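Local coordinates for myosin-I heavy chain (Dictyostelium discoideum, PDB 5EJR), which works as an actin-based class VII myosin motor with ATPase activity in early phagocytosis and adhesion, and is represented here by its C-terminal MyTH4-FERM tail domain, at residues Arg13-Arg19 against Glu51-Met56; Ser87-Gln91 against Gly191-Ile197; Arg295-Phe299 against Thr323-Ile327. All blocks are in the same frame, centred on the assembly; numbering follows the deposited sequence.

In the fold
From the N terminus the three contacts follow one another in series, so none nests within or crosses another. Contact 1 closes a 31-residue excursion, which includes the rest of helix 15-25, between 13-19 and 51-56 just before helix 58-75, at the far end of the MyTH4 part. Contact 2, its centre about 30 Å from that of contact 1, spans 99 residues, most of them helical, and brings helix 86-99 against the start of helix 194-205, where MyTH4 meets FERM. Contact 3 lies wholly in FERM and joins strand 290-296 to helix 317-332 over a short connection. Contacts 1 and 3 lie on opposite sides of the chain's centre, about 59 Å apart between centres.

Contact 1 (Arg13-Arg19 against Glu51-Met56); sequences RFRSFKR and ESLIEM
Phe-14 and Ile-54 form a single beta bridge, flanked by two nearly straight backbone bonds, Glu-55 N to Arg-13 O and Arg-15 N to Leu-53 O, each 3.0 Å long. The bridge sits where Phe-14 occupies the N-cap position of helix 15-25 and ties the start of that helix to the irregular segment leading into helix 58-75. Arg-15 does most of the polar work. With CG beside the backbone N (chi1 -66°) and the chain extended from there, its guanidinium is carried along 51-56 and grips Ser-52 side-on. NE donates to Ser-52 O at 2.9 Å, close to the guanidinium plane, while NH2 reaches Ser-52 OG, which is tilted 31° out of that plane. The hydroxyl is itself oriented, since OG donates to Ile-54 O over 2.7 Å, and this same carbonyl oxygen lies over one face of the guanidinium together with Glu-55 CA. A water links NH1 to Met-56 O. Farther along the helix, Arg-19 NH2 meets Glu-51 OE2 in a 2.9 Å salt bridge, the two flat groups turned only 25° apart. Lys-18 crosses Glu-55 at about a right angle, its CD 3.6 Å from the carboxylate CD, while its NZ makes a weak bond to Thr-12 O. On the apolar side Leu-53 CB makes a CH-pi contact over the Phe-14 ring, 4.2 Å from its centroid, and Ile-54 CG1 reaches CD1 of the same ring, which Trp-9 and Cys-109 help to enclose. The chemistry thus divides in two: the buried Phe-14 ring and directional bonds fix the register, whereas at the more exposed side Glu-51 pairs directly with Arg-19 and Glu-55 probably adds a looser attraction for Lys-18.

Contact 2 (Ser87-Gln91 against Gly191-Ile197); sequences SLVIQ and GPSATEI
The carboxamide of Gln-91 meets Pro-192 at its edge: NE2 donates to Pro-192 O over 2.8 Å along an almost straight line (177°), with the oxygen in the amide plane. The carbonyl is met differently, because NE2 stands above its plane, 49° out of it, and not on a lone pair. This joins helix 86-99 of the MyTH4 domain to the turn just ahead of the N-cap of helix 194-205, at the junction with the FERM part. Ser-193 is the cap, its OG accepting from Glu-196 N at 3.1 Å.

The two segments pack closely at Gly-191, whose CA lies 4.2 Å from Gln-91 CA; a CB on Gly-191 would stand only 2.9 Å from Gln-91 CA, a clash. Ile-90 places CG2 between its backbone N and carbonyl carbon, the branch that touches Pro-192 CG at 3.9 Å, and the two side chains cross at about a right angle. Phe-133 lies against both of them.

Glu-282 on helix 274-283 unites the polar atoms: its OE1 accepts from Gln-91 NE2 and is also bonded to Ser-87 OG, while OE2 accepts from Ala-194 N in the first turn of helix 194-205. With an alanine at Gln-91, Pro-192 O and Glu-282 OE1 would probably each lose a donor, and the turn at Gly-191 and Pro-192 would be held less firmly to the helix. Ile-197 slides past Ile-90 in the opposite direction, and its CD1 rests 3.8 Å from both CA and CB of Ser-87.

Contact 3 (Arg295-Phe299 against Thr323-Ile327); sequences RRRFF and TYCQI. With EDO (1,2-ethanediol), chain H; EDO (1,2-ethanediol), chain E.
Gln-326 clasps the backbone of Arg-296 with both ends of its amide. OE1 accepts from Arg-296 N at 2.7 Å and NE2 donates to Arg-296 O at 3.0 Å, each bond in the acceptor's carbonyl plane and on a lone pair. Two arginine side chains extend the tight part. Gln-326 CD lies 3.5 Å above one face of the Arg-295 guanidinium, whose NH2 forms a salt bridge with Glu-330. Arg-296, fully extended with CG anti to the backbone N (chi1 -178°), lays its guanidinium edge against Thr-323 OG1, 3.1 Å from NH1, while NE donates to Phe-298 O, where the backbone after the strand turns alongside the side chain; Thr-323 OG1 also bonds Cys-319 O.

The looser side lies by Phe-299, whose ring edge meets Thr-323 CG2 at 3.8 Å. Here an ethanediol, probably from the crystallisation liquor, fills the angle between ring and helix: its O2 accepts from Gln-326 NE2 at 2.9 Å.

A side-chain amide thus pairs with outermost strand 290-296 much as a neighbouring strand would, joining the ubiquitin-like lobe to helix 317-332 of the helical lobe, the interlobe packing of a FERM domain.

Contact 1 (Arg13-Arg19 against Glu51-Met56)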
loop_
_atom_site.group_PDB
_atom_site.type_symbol
_atom_site.label_atom_id
_atom_site.label_comp_id
_atom_site.label_asym_id
_atom_site.label_seq_id
_atom_site.Cartn_x
_atom_site.Cartn_y
_atom_site.Cartn_z
ATOM N N ARG A 13 0.746 -26.250 -29.937
ATOM C CA ARG A 13 0.104 -25.025 -29.432
ATOM C C ARG A 13 0.489 -23.747 -30.173
ATOM O O ARG A 13 -0.349 -22.861 -30.329
ATOM C CB ARG A 13 0.366 -24.847 -27.922
ATOM C CG ARG A 13 -0.145 -25.977 -27.024
ATOM C CD ARG A 13 0.433 -25.862 -25.627
ATOM N NE ARG A 13 -0.123 -26.841 -24.686
ATOM C CZ ARG A 13 0.378 -28.053 -24.472
ATOM N NH1 ARG A 13 1.440 -28.472 -25.151
ATOM N NH2 ARG A 13 -0.189 -28.865 -23.591
ATOM N N PHE A 14 1.753 -23.621 -30.592
ATOM C CA PHE A 14 2.207 -22.424 -31.300
ATOM C C PHE A 14 1.628 -22.403 -32.709
ATOM O O PHE A 14 1.443 -23.466 -33.306
ATOM C CB PHE A 14 3.749 -22.382 -31.360
ATOM C CG PHE A 14 4.455 -21.479 -30.366
ATOM C CD1 PHE A 14 4.115 -21.497 -29.015
ATOM C CD2 PHE A 14 5.506 -20.662 -30.771
ATOM C CE1 PHE A 14 4.788 -20.683 -28.095
ATOM C CE2 PHE A 14 6.184 -19.852 -29.849
ATOM C CZ PHE A 14 5.817 -19.865 -28.519
ATOM N N ARG A 15 1.347 -21.200 -33.230
ATOM C CA ARG A 15 0.821 -20.993 -34.578
ATOM C C ARG A 15 1.803 -21.553 -35.619
ATOM O O ARG A 15 1.398 -22.358 -36.464
ATOM C CB ARG A 15 0.569 -19.498 -34.846
ATOM C CG ARG A 15 -0.539 -18.871 -34.004
ATOM C CD ARG A 15 -1.006 -17.570 -34.621
ATOM N NE ARG A 15 -1.847 -16.779 -33.718
ATOM C CZ ARG A 15 -3.163 -16.932 -33.580
ATOM N NH1 ARG A 15 -3.804 -17.881 -34.253
ATOM N NH2 ARG A 15 -3.845 -16.151 -32.752
ATOM N N SER A 16 3.102 -21.165 -35.509
ATOM C CA SER A 16 4.206 -21.558 -36.399
ATOM C C SER A 16 4.392 -23.068 -36.535
ATOM O O SER A 16 4.705 -23.539 -37.631
ATOM C CB SER A 16 5.511 -20.886 -35.977
ATOM O OG SER A 16 5.946 -21.355 -34.712
ATOM N N PHE A 17 4.194 -23.819 -35.435
ATOM C CA PHE A 17 4.304 -25.282 -35.430
ATOM C C PHE A 17 3.048 -25.955 -35.990
ATOM O O PHE A 17 3.144 -27.028 -36.578
ATOM C CB PHE A 17 4.621 -25.808 -34.026
ATOM C CG PHE A 17 6.043 -25.565 -33.579
ATOM C CD1 PHE A 17 6.421 -24.342 -33.037
ATOM C CD2 PHE A 17 7.005 -26.560 -33.702
ATOM C CE1 PHE A 17 7.739 -24.117 -32.632
ATOM C CE2 PHE A 17 8.323 -26.335 -33.294
ATOM C CZ PHE A 17 8.679 -25.115 -32.760
ATOM N N LYS A 18 1.876 -25.335 -35.784
ATOM C CA LYS A 18 0.587 -25.838 -36.256
ATOM C C LYS A 18 0.435 -25.678 -37.783
ATOM O O LYS A 18 0.028 -26.633 -38.448
ATOM C CB LYS A 18 -0.568 -25.149 -35.508
ATOM C CG LYS A 18 -0.852 -25.743 -34.138
ATOM C CD LYS A 18 -1.997 -25.004 -33.462
ATOM C CE LYS A 18 -2.480 -25.664 -32.197
ATOM N NZ LYS A 18 -3.097 -26.997 -32.446
ATOM N N ARG A 19 0.765 -24.469 -38.325
ATOM C CA ARG A 19 0.708 -24.115 -39.752
ATOM C C ARG A 19 1.638 -25.015 -40.581
ATOM O O ARG A 19 1.270 -25.422 -41.684
ATOM C CB ARG A 19 1.084 -22.641 -39.975
ATOM C CG ARG A 19 0.092 -21.620 -39.440
ATOM C CD ARG A 19 0.691 -20.232 -39.550
ATOM N NE ARG A 19 -0.078 -19.225 -38.814
ATOM C CZ ARG A 19 -0.862 -18.312 -39.380
ATOM N NH1 ARG A 19 -0.999 -18.268 -40.699
ATOM N NH2 ARG A 19 -1.517 -17.435 -38.631
ATOM N N GLU A 51 0.305 -11.111 -34.809
ATOM C CA GLU A 51 -0.623 -12.080 -34.217
ATOM C C GLU A 51 0.055 -12.738 -33.009
ATOM O O GLU A 51 1.285 -12.755 -32.944
ATOM C CB GLU A 51 -1.015 -13.158 -35.251
ATOM C CG GLU A 51 0.163 -13.882 -35.890
ATOM C CD GLU A 51 -0.126 -14.699 -37.134
ATOM O OE1 GLU A 51 -0.895 -14.222 -38.002
ATOM O OE2 GLU A 51 0.471 -15.791 -37.269
ATOM N N SER A 52 -0.731 -13.319 -32.087
ATOM C CA SER A 52 -0.195 -13.996 -30.903
ATOM C C SER A 52 0.682 -15.195 -31.286
ATOM O O SER A 52 0.506 -15.747 -32.371
ATOM C CB SER A 52 -1.326 -14.448 -29.986
ATOM O OG SER A 52 -2.118 -15.475 -30.556
ATOM N N LEU A 53 1.622 -15.589 -30.394
ATOM C CA LEU A 53 2.519 -16.733 -30.599
ATOM C C LEU A 53 1.745 -18.046 -30.483
ATOM O O LEU A 53 1.983 -18.976 -31.256
ATOM C CB LEU A 53 3.694 -16.740 -29.588
ATOM C CG LEU A 53 4.607 -15.511 -29.496
ATOM C CD1 LEU A 53 5.730 -15.767 -28.506
ATOM C CD2 LEU A 53 5.217 -15.140 -30.855
ATOM N N ILE A 54 0.838 -18.128 -29.508
ATOM C CA ILE A 54 0.022 -19.324 -29.297
ATOM C C ILE A 54 -1.281 -19.179 -30.089
ATOM O O ILE A 54 -1.841 -18.083 -30.157
ATOM C CB ILE A 54 -0.205 -19.582 -27.774
ATOM C CG1 ILE A 54 1.115 -19.996 -27.087
ATOM C CG2 ILE A 54 -1.314 -20.624 -27.499
ATOM C CD1 ILE A 54 1.162 -19.735 -25.579
ATOM N N GLU A 55 -1.749 -20.281 -30.705
ATOM C CA GLU A 55 -3.013 -20.260 -31.427
ATOM C C GLU A 55 -4.109 -20.219 -30.373
ATOM O O GLU A 55 -4.192 -21.111 -29.513
ATOM C CB GLU A 55 -3.178 -21.485 -32.342
ATOM C CG GLU A 55 -4.399 -21.392 -33.247
ATOM C CD GLU A 55 -4.653 -22.614 -34.106
ATOM O OE1 GLU A 55 -4.138 -22.648 -35.247
ATOM O OE2 GLU A 55 -5.356 -23.542 -33.641
ATOM N N MET A 56 -4.897 -19.139 -30.407
ATOM C CA MET A 56 -6.022 -18.906 -29.503
ATOM C C MET A 56 -7.043 -17.999 -30.185
ATOM O O MET A 56 -6.771 -17.498 -31.280
ATOM C CB MET A 56 -5.540 -18.303 -28.168
ATOM C CG MET A 56 -4.852 -16.969 -28.316
ATOM S SD MET A 56 -3.736 -16.643 -26.937
ATOM C CE MET A 56 -3.470 -15.010 -27.196
HETATM O O HOH W 1 -6.765 -16.467 -34.215
HETATM O O HOH W 2 3.823 -18.123 -34.051
#

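Contact 2 (Ser87-Gln91 against Gly191-Ile197)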
loop_
_atom_site.group_PDB
_atom_site.type_symbol
_atom_site.label_atom_id
_atom_site.label_comp_id
_atom_site.label_asym_id
_atom_site.label_seq_id
_atom_site.Cartn_x
_atom_site.Cartn_y
_atom_site.Cartn_z
ATOM N N SER A 87 8.020 1.547 -15.267
ATOM C CA SER A 87 7.269 0.907 -14.177
ATOM C C SER A 87 5.795 0.768 -14.539
ATOM O O SER A 87 5.208 -0.298 -14.340
ATOM C CB SER A 87 7.451 1.649 -12.855
ATOM O OG SER A 87 6.996 2.988 -12.919
ATOM N N LEU A 88 5.229 1.828 -15.132
ATOM C CA LEU A 88 3.847 1.912 -15.622
ATOM C C LEU A 88 3.611 0.880 -16.733
ATOM O O LEU A 88 2.556 0.248 -16.764
ATOM C CB LEU A 88 3.579 3.331 -16.146
ATOM C CG LEU A 88 2.718 4.273 -15.280
ATOM C CD1 LEU A 88 3.208 4.347 -13.841
ATOM C CD2 LEU A 88 2.668 5.675 -15.879
ATOM N N VAL A 89 4.637 0.642 -17.584
ATOM C CA VAL A 89 4.547 -0.328 -18.690
ATOM C C VAL A 89 4.475 -1.759 -18.157
ATOM O O VAL A 89 3.562 -2.494 -18.532
ATOM C CB VAL A 89 5.660 -0.106 -19.755
ATOM C CG1 VAL A 89 5.782 -1.300 -20.700
ATOM C CG2 VAL A 89 5.403 1.170 -20.546
ATOM N N ILE A 90 5.396 -2.145 -17.255
ATOM C CA ILE A 90 5.385 -3.488 -16.669
ATOM C C ILE A 90 4.135 -3.697 -15.773
ATOM O O ILE A 90 3.615 -4.804 -15.747
ATOM C CB ILE A 90 6.726 -3.840 -15.963
ATOM C CG1 ILE A 90 6.806 -5.351 -15.619
ATOM C CG2 ILE A 90 7.001 -2.942 -14.750
ATOM C CD1 ILE A 90 8.264 -5.880 -15.311
ATOM N N GLN A 91 3.634 -2.645 -15.082
ATOM C CA GLN A 91 2.402 -2.761 -14.283
ATOM C C GLN A 91 1.210 -3.156 -15.189
ATOM O O GLN A 91 0.424 -4.020 -14.810
ATOM C CB GLN A 91 2.107 -1.457 -13.543
ATOM C CG GLN A 91 2.860 -1.364 -12.218
ATOM C CD GLN A 91 3.024 0.063 -11.781
ATOM O OE1 GLN A 91 2.137 0.906 -11.945
ATOM N NE2 GLN A 91 4.181 0.378 -11.246
ATOM N N GLY A 191 1.781 -5.034 -10.280
ATOM C CA GLY A 191 3.098 -5.178 -10.881
ATOM C C GLY A 191 4.053 -4.313 -10.077
ATOM O O GLY A 191 3.621 -3.643 -9.124
ATOM N N PRO A 192 5.359 -4.262 -10.409
ATOM C CA PRO A 192 6.279 -3.486 -9.562
ATOM C C PRO A 192 6.339 -1.990 -9.812
ATOM O O PRO A 192 6.241 -1.540 -10.949
ATOM C CB PRO A 192 7.626 -4.148 -9.836
ATOM C CG PRO A 192 7.511 -4.594 -11.272
ATOM C CD PRO A 192 6.082 -4.984 -11.482
ATOM N N SER A 193 6.571 -1.219 -8.725
ATOM C CA SER A 193 6.768 0.229 -8.760
ATOM C C SER A 193 8.215 0.459 -9.192
ATOM O O SER A 193 9.003 -0.480 -9.135
ATOM C CB SER A 193 6.572 0.826 -7.363
ATOM O OG SER A 193 7.448 0.233 -6.413
ATOM N N ALA A 194 8.586 1.697 -9.546
ATOM C CA ALA A 194 9.977 2.037 -9.895
ATOM C C ALA A 194 10.893 1.789 -8.683
ATOM O O ALA A 194 12.049 1.408 -8.867
ATOM C CB ALA A 194 10.072 3.484 -10.343
ATOM N N THR A 195 10.330 1.901 -7.448
ATOM C CA THR A 195 11.012 1.617 -6.174
ATOM C C THR A 195 11.352 0.129 -6.074
ATOM O O THR A 195 12.500 -0.215 -5.767
ATOM C CB THR A 195 10.142 2.087 -4.983
ATOM O OG1 THR A 195 10.044 3.503 -5.053
ATOM C CG2 THR A 195 10.717 1.684 -3.615
ATOM N N GLU A 196 10.346 -0.748 -6.290
ATOM C CA GLU A 196 10.525 -2.204 -6.234
ATOM C C GLU A 196 11.514 -2.655 -7.299
ATOM O O GLU A 196 12.237 -3.623 -7.083
ATOM C CB GLU A 196 9.205 -2.933 -6.472
ATOM C CG GLU A 196 9.302 -4.421 -6.159
ATOM C CD GLU A 196 8.017 -5.204 -6.249
ATOM O OE1 GLU A 196 6.952 -4.570 -6.416
ATOM O OE2 GLU A 196 8.069 -6.451 -6.136
ATOM N N ILE A 197 11.509 -1.970 -8.456
ATOM C CA ILE A 197 12.381 -2.303 -9.579
ATOM C C ILE A 197 13.838 -2.050 -9.183
ATOM O O ILE A 197 14.645 -2.972 -9.260
ATOM C CB ILE A 197 11.924 -1.586 -10.888
ATOM C CG1 ILE A 197 10.638 -2.262 -11.438
ATOM C CG2 ILE A 197 13.027 -1.612 -11.953
ATOM C CD1 ILE A 197 9.755 -1.382 -12.408
#

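Contact 3 (Arg295-Phe299 against Thr323-Ile327)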
loop_
_atom_site.group_PDB
_atom_site.type_symbol
_atom_site.label_atom_id
_atom_site.label_comp_id
_atom_site.label_asym_id
_atom_site.label_seq_id
_atom_site.Cartn_x
_atom_site.Cartn_y
_atom_site.Cartn_z
ATOM N N ARG A 295 0.975 5.672 13.047
ATOM C CA ARG A 295 0.030 6.404 13.878
ATOM C C ARG A 295 -0.512 5.448 14.907
ATOM O O ARG A 295 -0.591 4.248 14.653
ATOM C CB ARG A 295 -1.138 6.942 13.031
ATOM C CG ARG A 295 -0.754 8.100 12.101
ATOM C CD ARG A 295 -2.000 8.768 11.563
ATOM N NE ARG A 295 -2.663 9.634 12.547
ATOM C CZ ARG A 295 -2.278 10.870 12.849
ATOM N NH1 ARG A 295 -1.161 11.372 12.333
ATOM N NH2 ARG A 295 -2.981 11.598 13.705
ATOM N N ARG A 296 -0.924 5.974 16.055
ATOM C CA ARG A 296 -1.588 5.108 17.017
ATOM C C ARG A 296 -3.014 5.022 16.504
ATOM O O ARG A 296 -3.676 6.056 16.268
ATOM C CB ARG A 296 -1.539 5.626 18.453
ATOM C CG ARG A 296 -2.242 4.584 19.324
ATOM C CD ARG A 296 -2.125 4.880 20.734
ATOM N NE ARG A 296 -2.999 4.038 21.541
ATOM C CZ ARG A 296 -2.956 4.060 22.860
ATOM N NH1 ARG A 296 -2.075 4.833 23.488
ATOM N NH2 ARG A 296 -3.787 3.314 23.565
ATOM N N ARG A 297 -3.401 3.800 16.170
ATOM C CA ARG A 297 -4.659 3.499 15.520
ATOM C C ARG A 297 -5.763 3.180 16.503
ATOM O O ARG A 297 -6.872 3.659 16.325
ATOM C CB ARG A 297 -4.453 2.343 14.520
ATOM C CG ARG A 297 -5.706 1.964 13.676
ATOM C CD ARG A 297 -6.049 2.978 12.590
ATOM N NE ARG A 297 -4.983 3.117 11.593
ATOM C CZ ARG A 297 -4.519 4.284 11.146
ATOM N NH1 ARG A 297 -5.021 5.427 11.600
ATOM N NH2 ARG A 297 -3.548 4.316 10.239
ATOM N N PHE A 298 -5.482 2.370 17.525
ATOM C CA PHE A 298 -6.512 1.920 18.447
ATOM C C PHE A 298 -6.391 2.469 19.863
ATOM O O PHE A 298 -5.303 2.569 20.409
ATOM C CB PHE A 298 -6.550 0.393 18.462
ATOM C CG PHE A 298 -6.778 -0.209 17.092
ATOM C CD1 PHE A 298 -8.032 -0.145 16.481
ATOM C CD2 PHE A 298 -5.759 -0.894 16.438
ATOM C CE1 PHE A 298 -8.248 -0.731 15.220
ATOM C CE2 PHE A 298 -5.982 -1.498 15.182
ATOM C CZ PHE A 298 -7.218 -1.401 14.579
ATOM N N PHE A 299 -7.542 2.793 20.453
ATOM C CA PHE A 299 -7.649 3.367 21.790
ATOM C C PHE A 299 -8.684 2.562 22.527
ATOM O O PHE A 299 -9.869 2.716 22.257
ATOM C CB PHE A 299 -8.066 4.856 21.700
ATOM C CG PHE A 299 -6.983 5.748 21.138
ATOM C CD1 PHE A 299 -6.813 5.880 19.759
ATOM C CD2 PHE A 299 -6.131 6.453 21.986
ATOM C CE1 PHE A 299 -5.794 6.685 19.242
ATOM C CE2 PHE A 299 -5.116 7.268 21.470
ATOM C CZ PHE A 299 -4.949 7.378 20.105
ATOM N N THR A 323 1.736 8.864 21.579
ATOM C CA THR A 323 0.311 9.165 21.731
ATOM C C THR A 323 0.101 10.633 22.020
ATOM O O THR A 323 -0.750 11.252 21.377
ATOM C CB THR A 323 -0.324 8.268 22.800
ATOM O OG1 THR A 323 -0.115 6.914 22.404
ATOM C CG2 THR A 323 -1.827 8.531 22.953
ATOM N N TYR A 324 0.827 11.170 23.023
ATOM C CA TYR A 324 0.707 12.572 23.401
ATOM C C TYR A 324 1.002 13.451 22.164
ATOM O O TYR A 324 0.209 14.328 21.846
ATOM C CB TYR A 324 1.650 12.916 24.588
ATOM C CG TYR A 324 1.876 14.412 24.697
ATOM C CD1 TYR A 324 0.837 15.272 25.049
ATOM C CD2 TYR A 324 3.107 14.973 24.369
ATOM C CE1 TYR A 324 1.029 16.646 25.107
ATOM C CE2 TYR A 324 3.297 16.352 24.384
ATOM C CZ TYR A 324 2.246 17.184 24.723
ATOM O OH TYR A 324 2.456 18.530 24.777
ATOM N N CYS A 325 2.140 13.190 21.498
ATOM C CA CYS A 325 2.616 13.854 20.286
ATOM C C CYS A 325 1.534 13.840 19.181
ATOM O O CYS A 325 1.309 14.865 18.546
ATOM C CB CYS A 325 3.919 13.207 19.820
ATOM S SG CYS A 325 4.675 13.980 18.367
ATOM N N GLN A 326 0.827 12.704 19.001
ATOM C CA GLN A 326 -0.226 12.549 17.974
ATOM C C GLN A 326 -1.464 13.385 18.308
ATOM O O GLN A 326 -1.983 14.049 17.421
ATOM C CB GLN A 326 -0.607 11.069 17.783
ATOM C CG GLN A 326 -1.671 10.854 16.722
ATOM C CD GLN A 326 -1.877 9.387 16.479
ATOM O OE1 GLN A 326 -0.933 8.637 16.292
ATOM N NE2 GLN A 326 -3.109 8.949 16.514
ATOM N N ILE A 327 -1.908 13.374 19.566
ATOM C CA ILE A 327 -3.105 14.133 19.970
ATOM C C ILE A 327 -2.794 15.641 19.916
ATOM O O ILE A 327 -3.649 16.422 19.513
ATOM C CB ILE A 327 -3.577 13.678 21.371
ATOM C CG1 ILE A 327 -3.983 12.166 21.315
ATOM C CG2 ILE A 327 -4.765 14.549 21.862
ATOM C CD1 ILE A 327 -3.902 11.484 22.696
HETATM C C1 EDO H . -7.475 10.520 18.962
HETATM O O1 EDO H . -8.348 10.303 17.874
HETATM C C2 EDO H . -5.975 10.155 18.733
HETATM O O2 EDO H . -5.494 10.304 17.410
HETATM C C1 EDO E . -5.799 -0.354 10.655
HETATM O O1 EDO E . -4.483 0.207 10.723
HETATM C C2 EDO E . -6.089 -0.887 9.199
HETATM O O2 EDO E . -5.437 -2.144 9.065
#